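Local atomic coordinates of aspartate-semialdehyde dehydrogenase (Thermus thermophilus, PDB entry 2YV3), a protein that probably catalyses the NADPH-dependent reductive dephosphorylation of L-aspartyl-4-phosphate to L-aspartate semialdehyde, a shared step towards lysine, methionine and threonine. Residues 1-6 / 62-67; 86-91 / 117-122; 144-149 / 240-245; 160-165 / 233-238. All coordinates share one frame; numbering follows the deposited sequence.

Interaction 1. Residues 1-6 / 62-67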
loop_
_atom_site.group_PDB
_atom_site.type_symbol
_atom_site.label_atom_id
_atom_site.label_comp_id
_atom_site.label_asym_id
_atom_site.label_seq_id
_atom_site.Cartn_x
_atom_site.Cartn_y
_atom_site.Cartn_z
ATOM N N MET A 1 40.698 7.220 -13.572
ATOM C CA MET A 1 39.360 7.863 -13.743
ATOM C C MET A 1 38.978 8.664 -12.487
ATOM O O MET A 1 38.411 8.120 -11.522
ATOM C CB MET A 1 38.301 6.790 -14.030
ATOM C CG MET A 1 36.918 7.335 -14.413
ATOM S SD MET A 1 36.993 8.526 -15.778
ATOM C CE MET A 1 37.297 7.437 -17.224
ATOM N N ARG A 2 39.303 9.955 -12.500
ATOM C CA ARG A 2 38.985 10.815 -11.378
ATOM C C ARG A 2 37.471 10.911 -11.310
ATOM O O ARG A 2 36.800 11.174 -12.318
ATOM C CB ARG A 2 39.609 12.193 -11.567
ATOM C CG ARG A 2 41.089 12.141 -11.984
ATOM C CD ARG A 2 41.214 11.946 -13.491
ATOM N NE ARG A 2 40.683 13.104 -14.205
ATOM C CZ ARG A 2 41.341 14.252 -14.353
ATOM N NH1 ARG A 2 42.565 14.386 -13.847
ATOM N NH2 ARG A 2 40.771 15.275 -14.989
ATOM N N VAL A 3 36.934 10.678 -10.117
ATOM C CA VAL A 3 35.505 10.710 -9.913
ATOM C C VAL A 3 35.154 11.539 -8.698
ATOM O O VAL A 3 35.805 11.441 -7.664
ATOM C CB VAL A 3 34.975 9.295 -9.714
ATOM C CG1 VAL A 3 35.373 8.433 -10.897
ATOM C CG2 VAL A 3 35.546 8.703 -8.435
ATOM N N ALA A 4 34.114 12.357 -8.829
ATOM C CA ALA A 4 33.661 13.206 -7.735
ATOM C C ALA A 4 32.315 12.734 -7.221
ATOM O O ALA A 4 31.504 12.177 -7.964
ATOM C CB ALA A 4 33.540 14.633 -8.202
ATOM N N VAL A 5 32.067 12.963 -5.942
ATOM C CA VAL A 5 30.796 12.576 -5.386
ATOM C C VAL A 5 30.134 13.768 -4.732
ATOM O O VAL A 5 30.245 13.984 -3.525
ATOM C CB VAL A 5 30.943 11.471 -4.366
ATOM C CG1 VAL A 5 29.544 10.897 -4.047
ATOM C CG2 VAL A 5 31.908 10.396 -4.903
ATOM N N VAL A 6 29.446 14.547 -5.557
ATOM C CA VAL A 6 28.752 15.728 -5.091
ATOM C C VAL A 6 27.610 15.218 -4.218
ATOM O O VAL A 6 26.815 14.392 -4.665
ATOM C CB VAL A 6 28.202 16.539 -6.300
ATOM C CG1 VAL A 6 27.644 17.870 -5.839
ATOM C CG2 VAL A 6 29.306 16.764 -7.317
ATOM N N VAL A 62 37.496 16.891 -12.331
ATOM C CA VAL A 62 37.181 15.473 -12.416
ATOM C C VAL A 62 36.657 14.876 -13.728
ATOM O O VAL A 62 36.065 15.560 -14.569
ATOM C CB VAL A 62 36.210 15.112 -11.262
ATOM C CG1 VAL A 62 34.772 15.213 -11.733
ATOM C CG2 VAL A 62 36.548 13.754 -10.703
ATOM N N ASP A 63 36.898 13.574 -13.865
ATOM C CA ASP A 63 36.493 12.767 -15.018
ATOM C C ASP A 63 35.011 12.428 -14.978
ATOM O O ASP A 63 34.319 12.427 -15.995
ATOM C CB ASP A 63 37.266 11.455 -14.999
ATOM C CG ASP A 63 38.434 11.460 -15.924
ATOM O OD1 ASP A 63 39.435 10.776 -15.619
ATOM O OD2 ASP A 63 38.337 12.141 -16.962
ATOM N N LEU A 64 34.536 12.121 -13.781
ATOM C CA LEU A 64 33.160 11.743 -13.608
ATOM C C LEU A 64 32.580 12.381 -12.359
ATOM O O LEU A 64 33.223 12.423 -11.303
ATOM C CB LEU A 64 33.075 10.223 -13.505
ATOM C CG LEU A 64 31.689 9.604 -13.360
ATOM C CD1 LEU A 64 30.970 9.570 -14.699
ATOM C CD2 LEU A 64 31.863 8.196 -12.803
ATOM N N VAL A 65 31.357 12.875 -12.484
ATOM C CA VAL A 65 30.680 13.506 -11.364
ATOM C C VAL A 65 29.355 12.799 -11.071
ATOM O O VAL A 65 28.446 12.792 -11.901
ATOM C CB VAL A 65 30.412 14.983 -11.661
ATOM C CG1 VAL A 65 29.615 15.097 -12.916
ATOM C CG2 VAL A 65 29.662 15.634 -10.501
ATOM N N LEU A 66 29.246 12.196 -9.892
ATOM C CA LEU A 66 28.014 11.511 -9.530
ATOM C C LEU A 66 27.233 12.352 -8.529
ATOM O O LEU A 66 27.412 12.226 -7.322
ATOM C CB LEU A 66 28.324 10.129 -8.957
ATOM C CG LEU A 66 28.696 9.071 -10.014
ATOM C CD1 LEU A 66 30.127 8.601 -9.834
ATOM C CD2 LEU A 66 27.757 7.885 -9.890
ATOM N N ALA A 67 26.354 13.196 -9.059
ATOM C CA ALA A 67 25.540 14.105 -8.268
ATOM C C ALA A 67 24.304 13.533 -7.568
ATOM O O ALA A 67 23.422 12.954 -8.211
ATOM C CB ALA A 67 25.117 15.259 -9.140
#
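In the Rossmann-type sheet of the nucleotide-binding domain, V3 and A4 pair with L64 and V65 as adjacent parallel strands whose axes lie 4.6 Å apart. A4 sits between two partners: its N donates to L64 O at 2.6 Å, and its O receives L66 N at 3.0 Å, an almost straight bond (178°). V3 and L64 share one face, where V3 CG1 rests against L64 CB at 3.9 Å; I323 of helix 319-327 touches L64 there. On the other face A4 CB meets V62 CG1 at 3.8 Å, and further along CG2 of V6 abuts CG2 of V65. Strand 31-34 flanks V3 and V5 on the side away from 62-67. Ahead of the paired strands the chemistry turns polar. D63 OD1 accepts the backbone N of R2 through its anti lone pair (3.2 Å) and forms a salt bridge with R2 NE (3.0 Å). Bends at chi2 and chi3 fold the arginine back to this oxygen, with the guanidinium and carboxylate planes 58° apart. Two donors on one oxygen should limit rotation of the D63 carboxylate, so charge anchors the outer end while apolar packing and main-chain bonds hold the buried strands.

Interaction 2. Residues 86-91 / 117-122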
loop_
_atom_site.group_PDB
_atom_site.type_symbol
_atom_site.label_atom_id
_atom_site.label_comp_id
_atom_site.label_asym_id
_atom_site.label_seq_id
_atom_site.Cartn_x
_atom_site.Cartn_y
_atom_site.Cartn_z
ATOM N N ALA A 86 33.839 16.618 -17.441
ATOM C CA ALA A 86 33.419 15.592 -16.492
ATOM C C ALA A 86 32.089 15.026 -16.949
ATOM O O ALA A 86 31.225 15.792 -17.384
ATOM C CB ALA A 86 33.264 16.194 -15.104
ATOM N N LEU A 87 31.919 13.700 -16.876
ATOM C CA LEU A 87 30.642 13.098 -17.263
ATOM C C LEU A 87 29.726 13.292 -16.075
ATOM O O LEU A 87 30.088 12.932 -14.969
ATOM C CB LEU A 87 30.766 11.604 -17.539
ATOM C CG LEU A 87 29.538 11.161 -18.338
ATOM C CD1 LEU A 87 29.907 11.273 -19.828
ATOM C CD2 LEU A 87 29.106 9.754 -17.997
ATOM N N VAL A 88 28.542 13.855 -16.293
ATOM C CA VAL A 88 27.650 14.096 -15.166
ATOM C C VAL A 88 26.387 13.246 -15.088
ATOM O O VAL A 88 25.527 13.277 -15.971
ATOM C CB VAL A 88 27.215 15.578 -15.081
ATOM C CG1 VAL A 88 26.524 15.829 -13.745
ATOM C CG2 VAL A 88 28.417 16.502 -15.265
ATOM N N VAL A 89 26.305 12.483 -14.004
ATOM C CA VAL A 89 25.170 11.637 -13.713
ATOM C C VAL A 89 24.544 12.269 -12.477
ATOM O O VAL A 89 25.172 12.352 -11.410
ATOM C CB VAL A 89 25.609 10.199 -13.398
ATOM C CG1 VAL A 89 24.414 9.287 -13.430
ATOM C CG2 VAL A 89 26.650 9.740 -14.402
ATOM N N ASP A 90 23.306 12.723 -12.627
ATOM C CA ASP A 90 22.601 13.362 -11.536
ATOM C C ASP A 90 21.367 12.570 -11.101
ATOM O O ASP A 90 20.539 12.209 -11.934
ATOM C CB ASP A 90 22.206 14.773 -11.979
ATOM C CG ASP A 90 21.389 15.513 -10.937
ATOM O OD1 ASP A 90 21.889 15.716 -9.807
ATOM O OD2 ASP A 90 20.239 15.899 -11.245
ATOM N N ASN A 91 21.252 12.294 -9.800
ATOM C CA ASN A 91 20.090 11.575 -9.271
ATOM C C ASN A 91 18.957 12.537 -8.916
ATOM O O ASN A 91 17.916 12.129 -8.395
ATOM C CB ASN A 91 20.437 10.777 -8.007
ATOM C CG ASN A 91 19.199 10.123 -7.376
ATOM O OD1 ASN A 91 18.555 9.263 -7.983
ATOM N ND2 ASN A 91 18.856 10.544 -6.164
ATOM N N ARG A 117 25.529 14.530 -24.070
ATOM C CA ARG A 117 26.407 15.595 -24.542
ATOM C C ARG A 117 27.037 16.310 -23.341
ATOM O O ARG A 117 27.530 17.425 -23.481
ATOM C CB ARG A 117 25.623 16.614 -25.390
ATOM C CG ARG A 117 25.388 16.207 -26.855
ATOM C CD ARG A 117 24.610 17.282 -27.637
ATOM N NE ARG A 117 25.206 18.620 -27.529
ATOM C CZ ARG A 117 26.377 18.976 -28.049
ATOM N NH1 ARG A 117 27.097 18.097 -28.726
ATOM N NH2 ARG A 117 26.830 20.212 -27.886
ATOM N N GLY A 118 27.006 15.670 -22.171
ATOM C CA GLY A 118 27.584 16.266 -20.976
ATOM C C GLY A 118 26.975 15.797 -19.658
ATOM O O GLY A 118 27.669 15.696 -18.636
ATOM N N ILE A 119 25.676 15.509 -19.672
ATOM C CA ILE A 119 24.973 15.053 -18.480
ATOM C C ILE A 119 24.071 13.867 -18.821
ATOM O O ILE A 119 23.717 13.643 -19.967
ATOM C CB ILE A 119 24.062 16.167 -17.893
ATOM C CG1 ILE A 119 24.758 17.532 -17.965
ATOM C CG2 ILE A 119 23.674 15.815 -16.451
ATOM C CD1 ILE A 119 25.960 17.687 -17.063
ATOM N N ILE A 120 23.693 13.115 -17.806
ATOM C CA ILE A 120 22.816 11.970 -17.982
ATOM C C ILE A 120 21.929 12.001 -16.766
ATOM O O ILE A 120 22.430 12.112 -15.652
ATOM C CB ILE A 120 23.593 10.629 -17.993
ATOM C CG1 ILE A 120 24.274 10.435 -19.352
ATOM C CG2 ILE A 120 22.649 9.476 -17.666
ATOM C CD1 ILE A 120 24.865 9.038 -19.575
ATOM N N ALA A 121 20.619 11.916 -16.978
ATOM C CA ALA A 121 19.668 11.953 -15.876
ATOM C C ALA A 121 19.379 10.593 -15.285
ATOM O O ALA A 121 19.032 9.658 -15.996
ATOM C CB ALA A 121 18.383 12.578 -16.324
ATOM N N ASN A 122 19.545 10.498 -13.972
ATOM C CA ASN A 122 19.276 9.280 -13.213
ATOM C C ASN A 122 17.766 9.342 -12.917
ATOM O O ASN A 122 17.246 10.366 -12.448
ATOM C CB ASN A 122 20.093 9.310 -11.917
ATOM C CG ASN A 122 20.099 7.993 -11.189
ATOM O OD1 ASN A 122 20.439 6.968 -11.757
ATOM N ND2 ASN A 122 19.740 8.018 -9.911
#
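Two asparagine side chains join just beyond paired strands: N122 ND2 donates to N91 OD1 at 2.6 Å in a bent bond (132°). The strands, 87-90 and 119-121, are parallel neighbours at one end of the Rossmann-type sheet. OD1 lies close to the amide plane of N122, but the two amides are turned 57° against each other. With CG anti to the backbone N (chi1 -169°), the N122 amide swings over towards N91; the same ND2 also donates to G315 O. Replacing N122 with a leucine would probably leave N91 OD1 and G315 O without this shared donor and set the N91 amide free to turn. Before this pair along the strands the ladder is regular: N122 N reaches D90 O at 2.8 Å, and D90 N reaches I120 O at 3.2 Å. V88 and I119 run side by side on one face, V88 CG1 3.9 Å from I119 CG2, against A82 of helix 70-83. V89 and I120 occupy the other face, against helix 319-327. At the far end G118 has a backbone conformation at which a side chain would press on the preceding carbonyl oxygen, and its O accepts V88 N at 3.1 Å.

Interaction 3. Residues 144-149 / 240-245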
loop_
_atom_site.group_PDB
_atom_site.type_symbol
_atom_site.label_atom_id
_atom_site.label_comp_id
_atom_site.label_asym_id
_atom_site.label_seq_id
_atom_site.Cartn_x
_atom_site.Cartn_y
_atom_site.Cartn_z
ATOM N N LYS A 144 -0.099 -1.041 -22.564
ATOM C CA LYS A 144 -0.898 0.051 -23.058
ATOM C C LYS A 144 -1.593 0.708 -21.882
ATOM O O LYS A 144 -2.204 1.762 -22.032
ATOM C CB LYS A 144 -1.949 -0.450 -24.047
ATOM C CG LYS A 144 -2.199 -1.957 -24.062
ATOM C CD LYS A 144 -3.550 -2.289 -24.703
ATOM C CE LYS A 144 -3.697 -1.719 -26.110
ATOM N NZ LYS A 144 -5.130 -1.657 -26.526
ATOM N N ARG A 145 -1.474 0.098 -20.703
ATOM C CA ARG A 145 -2.150 0.631 -19.523
ATOM C C ARG A 145 -1.613 0.095 -18.186
ATOM O O ARG A 145 -1.788 -1.080 -17.883
ATOM C CB ARG A 145 -3.648 0.311 -19.646
ATOM C CG ARG A 145 -4.576 1.412 -19.183
ATOM C CD ARG A 145 -5.780 1.538 -20.102
ATOM N NE ARG A 145 -6.701 0.411 -19.996
ATOM C CZ ARG A 145 -7.781 0.257 -20.765
ATOM N NH1 ARG A 145 -8.074 1.155 -21.703
ATOM N NH2 ARG A 145 -8.578 -0.793 -20.594
ATOM N N VAL A 146 -0.967 0.952 -17.391
ATOM C CA VAL A 146 -0.445 0.543 -16.075
ATOM C C VAL A 146 -1.080 1.323 -14.920
ATOM O O VAL A 146 -1.201 2.542 -14.963
ATOM C CB VAL A 146 1.083 0.710 -15.959
ATOM C CG1 VAL A 146 1.576 0.044 -14.667
ATOM C CG2 VAL A 146 1.785 0.092 -17.183
ATOM N N ILE A 147 -1.471 0.598 -13.879
ATOM C CA ILE A 147 -2.107 1.186 -12.709
ATOM C C ILE A 147 -1.368 0.793 -11.437
ATOM O O ILE A 147 -1.658 -0.249 -10.851
ATOM C CB ILE A 147 -3.561 0.698 -12.615
ATOM C CG1 ILE A 147 -4.253 0.960 -13.952
ATOM C CG2 ILE A 147 -4.286 1.398 -11.471
ATOM C CD1 ILE A 147 -5.647 0.415 -14.048
ATOM N N VAL A 148 -0.429 1.617 -10.989
ATOM C CA VAL A 148 0.316 1.256 -9.794
ATOM C C VAL A 148 -0.090 1.945 -8.495
ATOM O O VAL A 148 -0.527 3.088 -8.483
ATOM C CB VAL A 148 1.860 1.432 -10.012
ATOM C CG1 VAL A 148 2.137 2.050 -11.395
ATOM C CG2 VAL A 148 2.467 2.293 -8.906
ATOM N N ALA A 149 0.041 1.200 -7.404
ATOM C CA ALA A 149 -0.244 1.665 -6.053
ATOM C C ALA A 149 1.080 1.418 -5.351
ATOM O O ALA A 149 1.562 0.290 -5.237
ATOM C CB ALA A 149 -1.339 0.851 -5.413
ATOM N N GLU A 240 5.290 -1.733 -4.701
ATOM C CA GLU A 240 4.307 -1.197 -5.635
ATOM C C GLU A 240 3.469 -2.247 -6.364
ATOM O O GLU A 240 3.952 -2.916 -7.272
ATOM C CB GLU A 240 4.981 -0.247 -6.648
ATOM C CG GLU A 240 6.421 -0.599 -7.013
ATOM C CD GLU A 240 6.972 0.255 -8.155
ATOM O OE1 GLU A 240 6.432 0.178 -9.286
ATOM O OE2 GLU A 240 7.946 0.998 -7.916
ATOM N N ALA A 241 2.214 -2.390 -5.950
ATOM C CA ALA A 241 1.318 -3.345 -6.582
ATOM C C ALA A 241 1.054 -2.836 -7.987
ATOM O O ALA A 241 0.452 -1.779 -8.172
ATOM C CB ALA A 241 0.009 -3.446 -5.801
ATOM N N VAL A 242 1.504 -3.597 -8.976
ATOM C CA VAL A 242 1.358 -3.202 -10.367
ATOM C C VAL A 242 0.268 -3.960 -11.126
ATOM O O VAL A 242 -0.118 -5.061 -10.754
ATOM C CB VAL A 242 2.713 -3.354 -11.089
ATOM C CG1 VAL A 242 2.613 -2.874 -12.536
ATOM C CG2 VAL A 242 3.774 -2.573 -10.335
ATOM N N SER A 243 -0.251 -3.335 -12.178
ATOM C CA SER A 243 -1.287 -3.937 -13.009
ATOM C C SER A 243 -1.067 -3.412 -14.409
ATOM O O SER A 243 -0.611 -2.286 -14.581
ATOM C CB SER A 243 -2.664 -3.540 -12.510
ATOM O OG SER A 243 -2.791 -3.865 -11.139
ATOM N N VAL A 244 -1.380 -4.223 -15.412
ATOM C CA VAL A 244 -1.167 -3.809 -16.787
ATOM C C VAL A 244 -2.132 -4.462 -17.763
ATOM O O VAL A 244 -2.644 -5.554 -17.527
ATOM C CB VAL A 244 0.268 -4.180 -17.282
ATOM C CG1 VAL A 244 0.600 -3.389 -18.500
ATOM C CG2 VAL A 244 1.293 -3.957 -16.203
ATOM N N GLU A 245 -2.370 -3.779 -18.873
ATOM C CA GLU A 245 -3.214 -4.311 -19.925
ATOM C C GLU A 245 -2.225 -4.446 -21.086
ATOM O O GLU A 245 -1.477 -3.507 -21.380
ATOM C CB GLU A 245 -4.352 -3.339 -20.261
ATOM C CG GLU A 245 -5.360 -3.890 -21.270
ATOM C CD GLU A 245 -6.529 -2.948 -21.512
ATOM O OE1 GLU A 245 -6.288 -1.750 -21.812
ATOM O OE2 GLU A 245 -7.690 -3.410 -21.415
#
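As modelled, the guanidinium of R145 has E245 OE1 over one of its faces, a placement that is less sure, with the carboxylate plane turned 39° from its own. The salt bridge runs from R145 NH2 to E245 OE1 at 2.8 Å and shares that uncertainty. The two side chains lie alongside each other and point the same way, starting with R145 CB 3.8 Å from E245 CB. E245 is extended, whereas a bend at chi3 (70°) turns the arginine onto the carboxylate. R145 NH2 also comes close to R145 NH2 of the second subunit, with which E245 OE2 makes a long, weak ion pair; the carboxylates probably offset the meeting of like charges. An alanine in place of R145 would probably deprive E245 of its closest counter-charge at the dimer interface. Behind this cluster the strands run antiparallel: I147 N donates to S243 O at 3.1 Å, and A149 N to A241 O, also at 3.1 Å. V146 and V244 form a non-hydrogen-bonded pair, V146 CG2 3.9 Å from V244 CG1, while V146 CG1 touches V242 CG1 at 3.8 Å. I147 packs on I147 of the second subunit, and A149 on A149 of that subunit. Within the chain, V242 and E240 lie against helix 125-141, and strands 224-228 and 302-310 flank the pair in the sheet of the dimerisation domain.

Interaction 4. Residues 160-165 / 233-238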
loop_
_atom_site.group_PDB
_atom_site.type_symbol
_atom_site.label_atom_id
_atom_site.label_comp_id
_atom_site.label_asym_id
_atom_site.label_seq_id
_atom_site.Cartn_x
_atom_site.Cartn_y
_atom_site.Cartn_z
ATOM N N LYS A 160 17.363 11.928 7.359
ATOM C CA LYS A 160 16.737 12.513 8.546
ATOM C C LYS A 160 15.347 11.924 8.777
ATOM O O LYS A 160 14.885 11.812 9.904
ATOM C CB LYS A 160 16.614 14.036 8.386
ATOM C CG LYS A 160 16.196 14.773 9.651
ATOM C CD LYS A 160 17.259 14.631 10.751
ATOM C CE LYS A 160 16.789 15.188 12.108
ATOM N NZ LYS A 160 16.445 16.636 12.053
ATOM N N ALA A 161 14.684 11.551 7.694
ATOM C CA ALA A 161 13.348 10.995 7.781
ATOM C C ALA A 161 13.367 9.505 8.120
ATOM O O ALA A 161 12.399 8.990 8.675
ATOM C CB ALA A 161 12.606 11.241 6.472
ATOM N N MET A 162 14.459 8.820 7.785
ATOM C CA MET A 162 14.604 7.395 8.076
ATOM C C MET A 162 14.763 7.267 9.588
ATOM O O MET A 162 14.260 6.335 10.228
ATOM C CB MET A 162 15.860 6.837 7.396
ATOM C CG MET A 162 15.623 5.770 6.336
ATOM S SD MET A 162 17.184 5.176 5.554
ATOM C CE MET A 162 17.554 3.732 6.556
ATOM N N GLU A 163 15.483 8.233 10.143
ATOM C CA GLU A 163 15.769 8.296 11.565
ATOM C C GLU A 163 14.499 8.636 12.331
ATOM O O GLU A 163 14.200 8.056 13.378
ATOM C CB GLU A 163 16.805 9.385 11.802
ATOM C CG GLU A 163 18.049 8.958 12.515
ATOM C CD GLU A 163 18.908 10.159 12.903
ATOM O OE1 GLU A 163 19.507 10.771 11.998
ATOM O OE2 GLU A 163 18.976 10.503 14.111
ATOM N N GLU A 164 13.758 9.595 11.789
ATOM C CA GLU A 164 12.521 10.058 12.393
ATOM C C GLU A 164 11.602 8.879 12.668
ATOM O O GLU A 164 11.022 8.751 13.750
ATOM C CB GLU A 164 11.821 11.036 11.459
ATOM C CG GLU A 164 11.160 12.199 12.179
ATOM C CD GLU A 164 9.733 12.426 11.716
ATOM O OE1 GLU A 164 9.519 12.418 10.486
ATOM O OE2 GLU A 164 8.834 12.614 12.574
ATOM N N LEU A 165 11.478 8.007 11.681
ATOM C CA LEU A 165 10.610 6.865 11.828
ATOM C C LEU A 165 11.041 5.961 12.990
ATOM O O LEU A 165 10.196 5.371 13.663
ATOM C CB LEU A 165 10.544 6.100 10.494
ATOM C CG LEU A 165 9.530 4.959 10.320
ATOM C CD1 LEU A 165 8.198 5.290 10.941
ATOM C CD2 LEU A 165 9.345 4.703 8.835
ATOM N N PRO A 233 5.172 3.008 6.812
ATOM C CA PRO A 233 6.212 2.756 7.814
ATOM C C PRO A 233 7.225 1.681 7.449
ATOM O O PRO A 233 7.145 0.543 7.903
ATOM C CB PRO A 233 5.409 2.405 9.069
ATOM C CG PRO A 233 4.110 3.068 8.836
ATOM C CD PRO A 233 3.848 2.759 7.386
ATOM N N THR A 234 8.187 2.061 6.624
ATOM C CA THR A 234 9.232 1.152 6.208
ATOM C C THR A 234 10.534 1.926 6.047
ATOM O O THR A 234 10.537 3.062 5.607
ATOM C CB THR A 234 8.829 0.442 4.918
ATOM O OG1 THR A 234 7.607 -0.256 5.155
ATOM C CG2 THR A 234 9.851 -0.589 4.531
ATOM N N LEU A 235 11.637 1.313 6.450
ATOM C CA LEU A 235 12.936 1.948 6.369
ATOM C C LEU A 235 13.349 2.330 4.959
ATOM O O LEU A 235 13.104 3.443 4.529
ATOM C CB LEU A 235 14.025 1.046 6.962
ATOM C CG LEU A 235 14.239 0.930 8.469
ATOM C CD1 LEU A 235 14.121 2.324 9.083
ATOM C CD2 LEU A 235 13.251 -0.016 9.080
ATOM N N ARG A 236 13.959 1.392 4.235
ATOM C CA ARG A 236 14.477 1.676 2.896
ATOM C C ARG A 236 13.939 0.984 1.641
ATOM O O ARG A 236 14.493 1.215 0.569
ATOM C CB ARG A 236 16.008 1.512 2.926
ATOM C CG ARG A 236 16.517 0.393 3.854
ATOM C CD ARG A 236 18.037 0.388 3.917
ATOM N NE ARG A 236 18.634 0.157 2.604
ATOM C CZ ARG A 236 19.875 0.495 2.269
ATOM N NH1 ARG A 236 20.673 1.096 3.148
ATOM N NH2 ARG A 236 20.319 0.224 1.055
ATOM N N ALA A 237 12.869 0.188 1.734
ATOM C CA ALA A 237 12.356 -0.518 0.543
ATOM C C ALA A 237 11.014 -0.071 -0.071
ATOM O O ALA A 237 9.989 0.014 0.610
ATOM C CB ALA A 237 12.300 -2.016 0.836
ATOM N N HIS A 238 11.005 0.185 -1.372
ATOM C CA HIS A 238 9.766 0.600 -2.035
ATOM C C HIS A 238 8.915 -0.555 -2.558
ATOM O O HIS A 238 9.409 -1.418 -3.260
ATOM C CB HIS A 238 10.061 1.518 -3.222
ATOM C CG HIS A 238 10.290 2.952 -2.855
ATOM N ND1 HIS A 238 10.607 3.913 -3.792
ATOM C CD2 HIS A 238 10.261 3.587 -1.662
ATOM C CE1 HIS A 238 10.767 5.077 -3.192
ATOM N NE2 HIS A 238 10.564 4.907 -1.898
#
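L165 makes the close part of this contact and M162, one turn earlier on the same flank of helix 159-173, the looser part. L165 is buried and drives its CD2 against the backbone of the loop, 3.6 Å from T234 N and 3.8 Å from P233 CA. CD1, the other branch, lies 4.4 Å from P233 CB. CG stands anti to the backbone N (chi1 -171°), which carries both methyls out from the helix towards the loop. F189 of the second subunit packs on L165 and T234, and reaches L235 as well. M162 is partly exposed and only skirts the loop: its CG passes 3.9 Å from L235 O, and its CE ends 4.5 Å from L235 CB and 4.3 Å from R236 CD. No hydrogen bond links the two segments, so the helix rests on the loop by van der Waals contact. Among the polar groups, L235 O receives a weak hydrogen bond from S155 OG, in a predicted NADP-binding site, and R236 turns its guanidinium to salt bridges with E15 and D310. Beyond R236 the loop enters strand 237-246, where H238, the predicted proton acceptor, packs on C125 of helix 125-141 and is joined through its backbone to G309 of strand 302-310; helix 279-282 covers T234 and A237.

In the fold
From the N terminus, interaction 1 brings 62-67 back beside the first strand, closing a loop of 55 residues. Interaction 2 follows in series, closes a shorter loop of 25 residues and extends the same Rossmann-type sheet, since strands 64-67 and 87-90 are neighbours joined by probable hydrogen bonds such as A67 N to V89 O. The chain then passes into the dimerisation domain. Interaction 3 spans 90 residues there, and interaction 4 falls wholly within that span, so the two nest without crossing. Strand 237-246 serves both, and both touch the second subunit. Interactions 1 and 3, with centres about 36 Å apart, organise different sheets on opposite sides of the chain's centre.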